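Local coordinates for DUF115 domain-containing protein (Magnetospirillum magneticum AMB-1, PDB 5MU5), which probably glycosylates flagellin as a Maf-type glycosyltransferase and is involved in the formation of bacterial flagella, at residues L110-P116 against Y608-P614; G45-V49 against G130-Q134; G326-R331 against S652-L656; A371-L377 against P587-F593. All blocks are in the same frame, centred on the assembly; numbering follows the deposited sequence.

Interaction 1 of 4, residues L110-P116 against Y608-P614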
loop_
_atom_site.group_PDB
_atom_site.type_symbol
_atom_site.label_atom_id
_atom_site.label_comp_id
_atom_site.label_asym_id
_atom_site.label_seq_id
_atom_site.Cartn_x
_atom_site.Cartn_y
_atom_site.Cartn_z
ATOM N N LEU A 110 -21.295 20.254 22.287
ATOM C CA LEU A 110 -21.535 19.361 21.180
ATOM C C LEU A 110 -21.240 17.942 21.631
ATOM O O LEU A 110 -20.430 17.722 22.541
ATOM C CB LEU A 110 -20.630 19.716 20.001
ATOM C CG LEU A 110 -20.685 21.168 19.546
ATOM C CD1 LEU A 110 -19.700 21.359 18.399
ATOM C CD2 LEU A 110 -22.082 21.569 19.123
ATOM N N SER A 111 -21.919 16.986 21.003
ATOM C CA SER A 111 -21.614 15.578 21.198
ATOM C C SER A 111 -21.628 14.880 19.835
ATOM O O SER A 111 -21.837 15.515 18.797
ATOM C CB SER A 111 -22.609 14.942 22.146
ATOM O OG SER A 111 -23.898 15.053 21.590
ATOM N N PHE A 112 -21.397 13.577 19.843
ATOM C CA PHE A 112 -21.222 12.830 18.607
ATOM C C PHE A 112 -22.089 11.592 18.582
ATOM O O PHE A 112 -22.034 10.791 19.480
ATOM C CB PHE A 112 -19.752 12.475 18.449
ATOM C CG PHE A 112 -18.875 13.688 18.331
ATOM C CD1 PHE A 112 -18.755 14.350 17.116
ATOM C CD2 PHE A 112 -18.250 14.219 19.440
ATOM C CE1 PHE A 112 -17.991 15.493 16.997
ATOM C CE2 PHE A 112 -17.472 15.363 19.324
ATOM C CZ PHE A 112 -17.348 16.000 18.102
ATOM N N LEU A 113 -22.920 11.469 17.555
ATOM C CA LEU A 113 -23.718 10.286 17.367
ATOM C C LEU A 113 -22.833 9.128 16.927
ATOM O O LEU A 113 -21.768 9.318 16.343
ATOM C CB LEU A 113 -24.740 10.524 16.271
ATOM C CG LEU A 113 -25.726 11.663 16.413
ATOM C CD1 LEU A 113 -26.374 11.883 15.059
ATOM C CD2 LEU A 113 -26.766 11.363 17.487
ATOM N N GLN A 114 -23.303 7.913 17.167
ATOM C CA GLN A 114 -22.601 6.727 16.697
ATOM C C GLN A 114 -22.625 6.711 15.165
ATOM O O GLN A 114 -21.629 6.461 14.532
ATOM C CB GLN A 114 -23.274 5.462 17.233
ATOM C CG GLN A 114 -22.445 4.200 16.998
ATOM C CD GLN A 114 -23.240 2.896 17.125
ATOM O OE1 GLN A 114 -24.365 2.865 17.624
ATOM N NE2 GLN A 114 -22.642 1.809 16.664
ATOM N N HIS A 115 -23.784 6.989 14.582
ATOM C CA HIS A 115 -23.955 6.958 13.137
ATOM C C HIS A 115 -24.440 8.316 12.691
ATOM O O HIS A 115 -25.157 8.984 13.427
ATOM C CB HIS A 115 -24.981 5.877 12.725
ATOM C CG HIS A 115 -24.580 4.482 13.102
ATOM N ND1 HIS A 115 -23.346 3.951 12.779
ATOM C CD2 HIS A 115 -25.255 3.498 13.749
ATOM C CE1 HIS A 115 -23.271 2.710 13.225
ATOM N NE2 HIS A 115 -24.413 2.413 13.822
ATOM N N PRO A 116 -24.058 8.741 11.483
ATOM C CA PRO A 116 -24.606 10.016 11.043
ATOM C C PRO A 116 -26.147 9.993 10.907
ATOM O O PRO A 116 -26.729 8.967 10.545
ATOM C CB PRO A 116 -23.965 10.204 9.661
ATOM C CG PRO A 116 -22.753 9.356 9.680
ATOM C CD PRO A 116 -23.152 8.168 10.486
ATOM N N TYR A 608 -15.939 12.680 12.284
ATOM C CA TYR A 608 -16.695 13.346 13.349
ATOM C C TYR A 608 -17.668 14.436 12.894
ATOM O O TYR A 608 -18.731 14.586 13.510
ATOM C CB TYR A 608 -15.764 13.812 14.473
ATOM C CG TYR A 608 -15.185 12.636 15.253
ATOM C CD1 TYR A 608 -15.982 11.906 16.122
ATOM C CD2 TYR A 608 -13.848 12.252 15.114
ATOM C CE1 TYR A 608 -15.469 10.836 16.842
ATOM C CE2 TYR A 608 -13.333 11.183 15.819
ATOM C CZ TYR A 608 -14.148 10.480 16.682
ATOM O OH TYR A 608 -13.671 9.411 17.399
ATOM N N VAL A 609 -17.354 15.175 11.822
ATOM C CA VAL A 609 -18.295 16.214 11.370
ATOM C C VAL A 609 -19.656 15.675 10.914
ATOM O O VAL A 609 -20.670 16.359 11.061
ATOM C CB VAL A 609 -17.776 17.112 10.221
ATOM C CG1 VAL A 609 -16.670 17.988 10.704
ATOM C CG2 VAL A 609 -17.346 16.299 9.017
ATOM N N LYS A 610 -19.676 14.491 10.315
ATOM C CA LYS A 610 -20.935 13.861 9.933
ATOM C C LYS A 610 -21.783 13.434 11.138
ATOM O O LYS A 610 -22.943 13.149 10.983
ATOM C CB LYS A 610 -20.681 12.562 9.180
ATOM C CG LYS A 610 -19.996 12.658 7.852
ATOM C CD LYS A 610 -20.047 11.265 7.256
ATOM C CE LYS A 610 -19.006 11.107 6.180
ATOM N NZ LYS A 610 -17.662 10.886 6.779
ATOM N N ARG A 611 -21.170 13.329 12.306
ATOM C CA ARG A 611 -21.815 12.771 13.490
ATOM C C ARG A 611 -22.026 13.797 14.592
ATOM O O ARG A 611 -22.589 13.490 15.639
ATOM C CB ARG A 611 -20.956 11.613 14.008
ATOM C CG ARG A 611 -20.968 10.408 13.074
ATOM C CD ARG A 611 -19.984 9.338 13.510
ATOM N NE ARG A 611 -20.056 8.135 12.669
ATOM C CZ ARG A 611 -19.580 8.043 11.425
ATOM N NH1 ARG A 611 -18.983 9.070 10.818
ATOM N NH2 ARG A 611 -19.677 6.901 10.781
ATOM N N VAL A 612 -21.599 15.029 14.356
ATOM C CA VAL A 612 -21.726 16.050 15.380
ATOM C C VAL A 612 -23.188 16.481 15.575
ATOM O O VAL A 612 -23.906 16.698 14.616
ATOM C CB VAL A 612 -20.819 17.262 15.072
ATOM C CG1 VAL A 612 -21.368 18.086 13.922
ATOM C CG2 VAL A 612 -20.630 18.106 16.323
ATOM N N THR A 613 -23.617 16.557 16.836
ATOM C CA THR A 613 -24.930 17.100 17.197
ATOM C C THR A 613 -24.734 18.147 18.286
ATOM O O THR A 613 -23.773 18.064 19.063
ATOM C CB THR A 613 -25.909 16.037 17.747
ATOM O OG1 THR A 613 -25.330 15.387 18.887
ATOM C CG2 THR A 613 -26.230 15.020 16.673
ATOM N N PRO A 614 -25.654 19.111 18.373
ATOM C CA PRO A 614 -26.835 19.338 17.525
ATOM C C PRO A 614 -26.484 19.753 16.096
ATOM O O PRO A 614 -25.593 20.589 15.878
ATOM C CB PRO A 614 -27.552 20.495 18.213
ATOM C CG PRO A 614 -27.064 20.502 19.609
ATOM C CD PRO A 614 -25.717 19.860 19.638
#
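Ser111 and Thr613 form the hydrogen-bonded pair of a two-strand antiparallel ribbon, with Ser111 N to Thr613 O at 2.9 Å and Thr613 N to Ser111 O at 2.8 Å, and Phe112 faces Val612 as the next, non-hydrogen-bonded pair. One step further, Leu113 N reaches Arg611 O at 2.8 Å. On the face carrying Ser111 and Thr613, the serine OG donates to Thr613 OG1 at 3.1 Å. A chi1 of 57° in Thr613 turns OG1 to the serine and leaves CG2 beside its own backbone N, where it presses tightly on Leu113 CG at 3.4 Å; a beta-branched residue thus serves both partners. On the other face, Phe112 CE1 meets Val612 CG2, and the ring takes the edge of Tyr608 on its face, an edge-to-face pair with centroids 5.3 Å apart and planes at 73°. Arg611 runs extended alongside Pro116. Its NE donates to Gln114 O at 3.0 Å, meeting the carbonyl from above its plane, while Pro116 CD lies over one guanidinium face, 3.7 Å from Arg611 CZ. The far end of the guanidinium is salt-bridged through NH1 to Asp208, which Lys610 also reaches while pairing with Asp606. An alanine in place of Arg611 would probably leave Gln114 O and Asp208 without these partners and Pro116 without the flat surface beneath it. Helix 618-646 adds Phe621 to the aromatic cluster. The whole is a short antiparallel beta ribbon, tying the chain just after helix 92-107 to the end of helix 589-609 in the helical bundle.

Interaction 2 of 4, residues G45-V49 against G130-Q134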
loop_
_atom_site.group_PDB
_atom_site.type_symbol
_atom_site.label_atom_id
_atom_site.label_comp_id
_atom_site.label_asym_id
_atom_site.label_seq_id
_atom_site.Cartn_x
_atom_site.Cartn_y
_atom_site.Cartn_z
ATOM N N GLY A 45 -45.263 -0.811 -18.238
ATOM C CA GLY A 45 -44.811 0.260 -19.136
ATOM C C GLY A 45 -43.381 0.727 -18.870
ATOM O O GLY A 45 -42.931 1.709 -19.451
ATOM N N ASP A 46 -42.669 0.024 -17.988
ATOM C CA ASP A 46 -41.284 0.350 -17.655
ATOM C C ASP A 46 -40.396 -0.409 -18.613
ATOM O O ASP A 46 -40.752 -1.513 -19.065
ATOM C CB ASP A 46 -40.939 -0.094 -16.236
ATOM C CG ASP A 46 -41.921 0.412 -15.211
ATOM O OD1 ASP A 46 -42.192 1.631 -15.217
ATOM O OD2 ASP A 46 -42.409 -0.415 -14.403
ATOM N N LEU A 47 -39.245 0.171 -18.928
ATOM C CA LEU A 47 -38.307 -0.512 -19.797
ATOM C C LEU A 47 -37.671 -1.640 -18.991
ATOM O O LEU A 47 -37.420 -1.484 -17.799
ATOM C CB LEU A 47 -37.252 0.446 -20.349
ATOM C CG LEU A 47 -37.746 1.400 -21.442
ATOM C CD1 LEU A 47 -36.670 2.432 -21.734
ATOM C CD2 LEU A 47 -38.126 0.644 -22.714
ATOM N N ASP A 48 -37.432 -2.771 -19.650
ATOM C CA ASP A 48 -36.894 -3.955 -18.999
ATOM C C ASP A 48 -35.968 -4.686 -19.964
ATOM O O ASP A 48 -35.992 -4.427 -21.162
ATOM C CB ASP A 48 -38.049 -4.866 -18.546
ATOM C CG ASP A 48 -37.657 -5.817 -17.409
ATOM O OD1 ASP A 48 -36.450 -5.975 -17.114
ATOM O OD2 ASP A 48 -38.562 -6.410 -16.775
ATOM N N VAL A 49 -35.134 -5.574 -19.430
ATOM C CA VAL A 49 -34.217 -6.389 -20.230
ATOM C C VAL A 49 -34.649 -7.854 -20.212
ATOM O O VAL A 49 -34.662 -8.498 -19.164
ATOM C CB VAL A 49 -32.776 -6.273 -19.728
ATOM C CG1 VAL A 49 -31.837 -7.068 -20.615
ATOM C CG2 VAL A 49 -32.350 -4.815 -19.700
ATOM N N GLY A 130 -27.903 -2.545 -13.788
ATOM C CA GLY A 130 -29.179 -2.882 -14.363
ATOM C C GLY A 130 -29.467 -1.768 -15.348
ATOM O O GLY A 130 -28.559 -1.355 -16.073
ATOM N N LEU A 131 -30.702 -1.262 -15.337
ATOM C CA LEU A 131 -31.068 -0.128 -16.163
ATOM C C LEU A 131 -30.887 1.193 -15.445
ATOM O O LEU A 131 -31.212 2.238 -15.984
ATOM C CB LEU A 131 -32.490 -0.281 -16.708
ATOM C CG LEU A 131 -32.610 -1.408 -17.749
ATOM C CD1 LEU A 131 -34.038 -1.544 -18.252
ATOM C CD2 LEU A 131 -31.675 -1.185 -18.929
ATOM N N GLY A 132 -30.350 1.155 -14.233
ATOM C CA GLY A 132 -29.992 2.377 -13.527
ATOM C C GLY A 132 -31.114 3.180 -12.923
ATOM O O GLY A 132 -30.921 4.337 -12.571
ATOM N N TYR A 133 -32.289 2.579 -12.782
ATOM C CA TYR A 133 -33.421 3.249 -12.134
ATOM C C TYR A 133 -33.074 3.772 -10.712
ATOM O O TYR A 133 -33.588 4.795 -10.280
ATOM C CB TYR A 133 -34.619 2.299 -12.058
ATOM C CG TYR A 133 -35.211 1.907 -13.400
ATOM C CD1 TYR A 133 -35.576 2.882 -14.323
ATOM C CD2 TYR A 133 -35.442 0.574 -13.725
ATOM C CE1 TYR A 133 -36.134 2.547 -15.542
ATOM C CE2 TYR A 133 -36.007 0.223 -14.940
ATOM C CZ TYR A 133 -36.347 1.222 -15.850
ATOM O OH TYR A 133 -36.908 0.923 -17.070
ATOM N N GLN A 134 -32.192 3.084 -9.996
ATOM C CA GLN A 134 -31.781 3.532 -8.661
ATOM C C GLN A 134 -30.962 4.822 -8.642
ATOM O O GLN A 134 -31.058 5.590 -7.688
ATOM C CB GLN A 134 -31.002 2.421 -7.909
ATOM C CG GLN A 134 -29.640 2.010 -8.491
ATOM C CD GLN A 134 -29.728 1.072 -9.696
ATOM O OE1 GLN A 134 -30.812 0.731 -10.149
ATOM N NE2 GLN A 134 -28.584 0.660 -10.215
#
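Leu131 reaches across to Val49 and Leu47 of strand 47-51 from a CB that lies over one face of the Tyr133 ring. CG comes within 3.9 Å of Val49 CG2. There the leucine forks: CD2 stays with the valine, 3.8 Å from the same CG2, while CD1 rests on the strand backbone, 3.4 Å from Leu47 O and 3.8 Å from Asp48 CA. With CG beside the backbone N (chi1 -69°) and CD2 and CD1 splayed, one leucine covers both a side chain and a peptide group, which a branched tip suits well. Tyr133 approaches the same carbonyl with its ring rim. Its OH donates to Leu47 O at 2.6 Å, a short bond made well to one side of the C=O direction, at a C=O...O angle of 116°, with Leu47 CB also close, at 3.3 Å from the OH. The ring is held further by Tyr57 and by Arg62, Ile65 and Glu66 of helix 61-71. Leu131 in turn has its backbone N bonded to the Tyr57 hydroxyl and its O to Thr163. A triethylene glycol molecule, probably from the crystallisation liquor, lies near Val49. This buried contact therefore joins a directed tyrosine bond to an apolar cover: the phenol gives the strand carbonyl a donor, and the leucine beside it is likely to keep water from competing for that oxygen.

Interaction 3 of 4, residues G326-R331 against S652-L656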
loop_
_atom_site.group_PDB
_atom_site.type_symbol
_atom_site.label_atom_id
_atom_site.label_comp_id
_atom_site.label_asym_id
_atom_site.label_seq_id
_atom_site.Cartn_x
_atom_site.Cartn_y
_atom_site.Cartn_z
ATOM N N GLY A 326 16.263 1.931 12.296
ATOM C CA GLY A 326 16.106 1.939 13.748
ATOM C C GLY A 326 17.266 1.438 14.576
ATOM O O GLY A 326 18.076 0.623 14.141
ATOM N N ALA A 327 17.309 1.914 15.805
ATOM C CA ALA A 327 18.396 1.603 16.699
ATOM C C ALA A 327 18.374 0.142 17.148
ATOM O O ALA A 327 19.438 -0.458 17.341
ATOM C CB ALA A 327 18.362 2.541 17.891
ATOM N N ALA A 328 17.182 -0.435 17.290
ATOM C CA ALA A 328 17.056 -1.817 17.776
ATOM C C ALA A 328 17.704 -2.857 16.831
ATOM O O ALA A 328 18.506 -3.670 17.292
ATOM C CB ALA A 328 15.599 -2.170 18.108
ATOM N N PRO A 329 17.348 -2.845 15.518
ATOM C CA PRO A 329 18.068 -3.699 14.575
ATOM C C PRO A 329 19.586 -3.469 14.615
ATOM O O PRO A 329 20.366 -4.433 14.548
ATOM C CB PRO A 329 17.513 -3.289 13.224
ATOM C CG PRO A 329 16.170 -2.726 13.512
ATOM C CD PRO A 329 16.291 -2.062 14.849
ATOM N N TYR A 330 20.011 -2.216 14.740
ATOM C CA TYR A 330 21.432 -1.949 14.863
ATOM C C TYR A 330 22.023 -2.598 16.122
ATOM O O TYR A 330 23.092 -3.225 16.055
ATOM C CB TYR A 330 21.728 -0.440 14.864
ATOM C CG TYR A 330 23.079 -0.105 15.457
ATOM C CD1 TYR A 330 24.252 -0.359 14.747
ATOM C CD2 TYR A 330 23.187 0.449 16.728
ATOM C CE1 TYR A 330 25.496 -0.057 15.284
ATOM C CE2 TYR A 330 24.434 0.739 17.285
ATOM C CZ TYR A 330 25.582 0.483 16.552
ATOM O OH TYR A 330 26.824 0.773 17.061
ATOM N N ARG A 331 21.354 -2.425 17.263
ATOM C CA ARG A 331 21.899 -2.941 18.518
ATOM C C ARG A 331 22.003 -4.459 18.463
ATOM O O ARG A 331 22.950 -5.016 18.978
ATOM C CB ARG A 331 21.134 -2.455 19.760
ATOM C CG ARG A 331 21.456 -1.016 20.163
ATOM C CD ARG A 331 20.745 -0.622 21.457
ATOM N NE ARG A 331 19.282 -0.605 21.311
ATOM C CZ ARG A 331 18.531 0.483 21.096
ATOM N NH1 ARG A 331 19.075 1.703 21.011
ATOM N NH2 ARG A 331 17.211 0.355 20.964
ATOM N N SER A 652 21.298 10.226 16.787
ATOM C CA SER A 652 20.618 8.979 16.426
ATOM C C SER A 652 19.120 9.194 16.217
ATOM O O SER A 652 18.568 10.248 16.553
ATOM C CB SER A 652 20.802 7.923 17.515
ATOM O OG SER A 652 19.871 8.126 18.565
ATOM N N ASP A 653 18.468 8.168 15.685
ATOM C CA ASP A 653 17.022 8.185 15.464
ATOM C C ASP A 653 16.256 8.426 16.756
ATOM O O ASP A 653 15.193 9.063 16.739
ATOM C CB ASP A 653 16.540 6.843 14.888
ATOM C CG ASP A 653 16.754 5.654 15.854
ATOM O OD1 ASP A 653 17.747 5.676 16.631
ATOM O OD2 ASP A 653 15.931 4.703 15.837
ATOM N N GLU A 654 16.785 7.885 17.863
ATOM C CA GLU A 654 16.117 7.969 19.160
ATOM C C GLU A 654 16.219 9.365 19.730
ATOM O O GLU A 654 15.338 9.779 20.455
ATOM C CB GLU A 654 16.629 6.902 20.149
ATOM C CG GLU A 654 16.190 5.485 19.750
ATOM C CD GLU A 654 16.783 4.362 20.613
ATOM O OE1 GLU A 654 17.917 4.494 21.115
ATOM O OE2 GLU A 654 16.110 3.318 20.775
ATOM N N GLU A 655 17.267 10.102 19.383
ATOM C CA GLU A 655 17.365 11.490 19.822
ATOM C C GLU A 655 16.283 12.302 19.101
ATOM O O GLU A 655 15.517 13.050 19.733
ATOM C CB GLU A 655 18.745 12.074 19.529
ATOM C CG GLU A 655 18.938 13.483 20.086
ATOM C CD GLU A 655 20.084 14.246 19.428
ATOM O OE1 GLU A 655 21.165 13.649 19.216
ATOM O OE2 GLU A 655 19.905 15.450 19.121
ATOM N N LEU A 656 16.219 12.142 17.782
ATOM C CA LEU A 656 15.236 12.846 16.956
ATOM C C LEU A 656 13.801 12.579 17.412
ATOM O O LEU A 656 12.999 13.526 17.572
ATOM C CB LEU A 656 15.384 12.437 15.496
ATOM C CG LEU A 656 14.303 12.908 14.533
ATOM C CD1 LEU A 656 14.100 14.416 14.595
ATOM C CD2 LEU A 656 14.722 12.495 13.137
#
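Glu654 OE2 is gripped by both terminal nitrogens of Arg331, by NH2 at 3.2 Å and weakly by NH1 at 3.4 Å, and its sister OE1 takes NH1 at 3.0 Å. Carboxylate and guanidinium thus meet end-on as a forked salt bridge, each oxygen on its syn side, with the two planes 26° apart. The two side chains come from opposite directions. Glu654 is extended beyond CG, whereas Arg331 bends at chi3 (-65°), which brings its guanidinium back over Ala327 C. Ala327 lies against both acidic side chains, its small CB touching Glu654 CD at 3.6 Å and Asp653 OD1 at 3.4 Å; a methyl is well suited to so narrow a place. Asp653 adds the second polar link, as its OD2 accepts from Ala327 N at 3.1 Å, from above the carboxylate plane, and so binds an N-H of the first helical turn. Gly326, just before that turn, has backbone angles at which a CB would run into the preceding carbonyl. A glutamine in place of Glu654 would probably leave Arg331 without the charge that pairs with it and weaken its two-pronged hold. Ser652 marks the N-cap of the second helix, its OG accepting weakly from Glu654 N and Glu655 N. The arrangement is that of two helix N-termini brought together, with acidic residues in the first turn after a serine N-cap, where the helix dipole is likely to suit them; here they fasten helix 653-661 to helix 327-340 at the surface.

Interaction 4 of 4, residues A371-L377 against P587-F593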
loop_
_atom_site.group_PDB
_atom_site.type_symbol
_atom_site.label_atom_id
_atom_site.label_comp_id
_atom_site.label_asym_id
_atom_site.label_seq_id
_atom_site.Cartn_x
_atom_site.Cartn_y
_atom_site.Cartn_z
ATOM N N ALA A 371 9.083 4.181 -2.340
ATOM C CA ALA A 371 7.865 4.611 -1.644
ATOM C C ALA A 371 8.123 5.305 -0.301
ATOM O O ALA A 371 7.392 5.104 0.669
ATOM C CB ALA A 371 6.912 3.416 -1.461
ATOM N N LEU A 372 9.158 6.132 -0.259
ATOM C CA LEU A 372 9.522 6.863 0.951
ATOM C C LEU A 372 10.083 8.197 0.520
ATOM O O LEU A 372 10.500 8.340 -0.616
ATOM C CB LEU A 372 10.587 6.104 1.760
ATOM C CG LEU A 372 10.211 4.739 2.347
ATOM C CD1 LEU A 372 11.441 3.981 2.848
ATOM C CD2 LEU A 372 9.209 4.880 3.476
ATOM N N SER A 373 10.098 9.161 1.434
ATOM C CA SER A 373 10.713 10.458 1.188
ATOM C C SER A 373 12.199 10.309 0.818
ATOM O O SER A 373 12.707 11.033 -0.008
ATOM C CB SER A 373 10.607 11.338 2.440
ATOM O OG SER A 373 11.248 10.721 3.559
ATOM N N SER A 374 12.876 9.354 1.438
ATOM C CA SER A 374 14.281 9.094 1.181
ATOM C C SER A 374 14.522 8.577 -0.236
ATOM O O SER A 374 15.595 8.782 -0.791
ATOM C CB SER A 374 14.795 8.076 2.193
ATOM O OG SER A 374 13.896 6.981 2.281
ATOM N N TYR A 375 13.539 7.884 -0.806
ATOM C CA TYR A 375 13.665 7.399 -2.174
ATOM C C TYR A 375 13.631 8.580 -3.132
ATOM O O TYR A 375 14.510 8.752 -3.972
ATOM C CB TYR A 375 12.540 6.421 -2.530
ATOM C CG TYR A 375 12.713 5.862 -3.912
ATOM C CD1 TYR A 375 13.604 4.808 -4.144
ATOM C CD2 TYR A 375 12.019 6.397 -5.002
ATOM C CE1 TYR A 375 13.787 4.292 -5.410
ATOM C CE2 TYR A 375 12.204 5.896 -6.279
ATOM C CZ TYR A 375 13.097 4.845 -6.477
ATOM O OH TYR A 375 13.302 4.330 -7.736
ATOM N N ALA A 376 12.616 9.414 -2.982
ATOM C CA ALA A 376 12.435 10.534 -3.870
ATOM C C ALA A 376 13.602 11.494 -3.773
ATOM O O ALA A 376 13.996 12.089 -4.753
ATOM C CB ALA A 376 11.136 11.253 -3.536
ATOM N N LEU A 377 14.162 11.654 -2.588
ATOM C CA LEU A 377 15.189 12.653 -2.416
ATOM C C LEU A 377 16.560 12.124 -2.876
ATOM O O LEU A 377 17.267 12.794 -3.633
ATOM C CB LEU A 377 15.202 13.114 -0.960
ATOM C CG LEU A 377 15.729 14.528 -0.700
ATOM C CD1 LEU A 377 15.557 14.889 0.773
ATOM C CD2 LEU A 377 17.192 14.652 -1.105
ATOM N N PRO A 587 5.490 10.854 -6.562
ATOM C CA PRO A 587 5.331 11.857 -5.518
ATOM C C PRO A 587 6.617 12.640 -5.255
ATOM O O PRO A 587 7.707 12.083 -5.340
ATOM C CB PRO A 587 4.940 11.031 -4.281
ATOM C CG PRO A 587 4.536 9.688 -4.789
ATOM C CD PRO A 587 5.274 9.482 -6.071
ATOM N N THR A 588 6.482 13.925 -4.952
ATOM C CA THR A 588 7.612 14.736 -4.558
ATOM C C THR A 588 8.011 14.405 -3.122
ATOM O O THR A 588 7.237 13.797 -2.358
ATOM C CB THR A 588 7.267 16.238 -4.574
ATOM O OG1 THR A 588 6.153 16.472 -3.708
ATOM C CG2 THR A 588 6.934 16.736 -5.999
ATOM N N VAL A 589 9.207 14.841 -2.747
ATOM C CA VAL A 589 9.658 14.739 -1.369
ATOM C C VAL A 589 8.672 15.435 -0.420
ATOM O O VAL A 589 8.288 14.883 0.613
ATOM C CB VAL A 589 11.073 15.330 -1.244
ATOM C CG1 VAL A 589 11.484 15.534 0.200
ATOM C CG2 VAL A 589 12.063 14.425 -1.963
ATOM N N ALA A 590 8.256 16.648 -0.768
ATOM C CA ALA A 590 7.285 17.384 0.044
ATOM C C ALA A 590 6.018 16.570 0.283
ATOM O O ALA A 590 5.519 16.486 1.397
ATOM C CB ALA A 590 6.939 18.708 -0.616
ATOM N N GLN A 591 5.521 15.938 -0.764
ATOM C CA GLN A 591 4.323 15.132 -0.631
ATOM C C GLN A 591 4.520 13.919 0.261
ATOM O O GLN A 591 3.635 13.559 1.026
ATOM C CB GLN A 591 3.845 14.688 -1.999
ATOM C CG GLN A 591 3.154 15.790 -2.743
ATOM C CD GLN A 591 2.872 15.406 -4.171
ATOM O OE1 GLN A 591 3.674 14.719 -4.808
ATOM N NE2 GLN A 591 1.728 15.856 -4.692
ATOM N N PHE A 592 5.656 13.255 0.124
ATOM C CA PHE A 592 5.952 12.138 0.998
ATOM C C PHE A 592 6.034 12.585 2.433
ATOM O O PHE A 592 5.605 11.869 3.323
ATOM C CB PHE A 592 7.270 11.466 0.648
ATOM C CG PHE A 592 7.153 10.433 -0.411
ATOM C CD1 PHE A 592 6.412 9.297 -0.185
ATOM C CD2 PHE A 592 7.814 10.583 -1.620
ATOM C CE1 PHE A 592 6.309 8.325 -1.153
ATOM C CE2 PHE A 592 7.725 9.622 -2.595
ATOM C CZ PHE A 592 6.971 8.490 -2.362
ATOM N N PHE A 593 6.604 13.750 2.668
ATOM C CA PHE A 593 6.746 14.237 4.045
ATOM C C PHE A 593 5.446 14.456 4.790
ATOM O O PHE A 593 5.344 14.082 5.944
ATOM C CB PHE A 593 7.588 15.506 4.100
ATOM C CG PHE A 593 8.991 15.260 4.513
ATOM C CD1 PHE A 593 9.875 14.645 3.661
ATOM C CD2 PHE A 593 9.429 15.640 5.776
ATOM C CE1 PHE A 593 11.175 14.404 4.056
ATOM C CE2 PHE A 593 10.725 15.386 6.179
ATOM C CZ PHE A 593 11.600 14.776 5.313
#
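Pro587, which opens the second segment, places its CB over one face of the Phe592 ring, while Leu372 O covers the opposite face, 3.6 Å from Phe592 CD2. The ring is therefore clamped between its own proline and the loop that leads into helix 373-378. Thr588 is the N-cap of helix 589-609. Its backbone N donates to Gln591 OE1 at 2.9 Å and its OG1 receives Gln591 N at 3.1 Å, a capping box that fixes the start of the helix. Val589 then turns to the partner helix: CG2, set beside the backbone N, pushes against Leu377 CB at 3.5 Å and Ala376 CB at 3.7 Å. The smallness of Ala376 lets this branch in close. One turn on, Phe592 swings its CG beside the backbone N (chi1 -86°) and spreads its ring along the opening of the other segment, with CE1 3.6 Å from Ala371 C and CB against Ser373 CA. Serine fits here because it is small enough to let the backbones approach, while its OG finds Thr249. Phe593 ends the walk with CE1 3.5 Å from Ser373 CB. The short helical segments 373-377 and 589-593 run almost exactly antiparallel, at 175°, with axes 8.6 Å apart. Around them, helix 546-564 presents Trp546 to Leu377 and Val589 and Ile550 to Phe593, and helix 242-257 brings Leu242 and Thr249 against Phe593, so both helices pack against the pair.

Interactions 1, 3 and 4 all join the helical bundle to other parts of the chain, whereas interaction 2 lies wholly in the N-terminal region, its centre about 63 Å from that of interaction 3 and on the opposite side of the chain's centre. Helix 589-609 is used twice: its start packs in interaction 4, and its end leads into the ribbon of interaction 1, their centres about 36 Å apart. Chemistry follows place. Interaction 2 is buried and combines apolar cover with a directed tyrosine bond; interaction 4, partly buried, is held by carbon contacts; interaction 1, also partly buried, mixes backbone pairing with aromatics; and surface interaction 3 relies on charge.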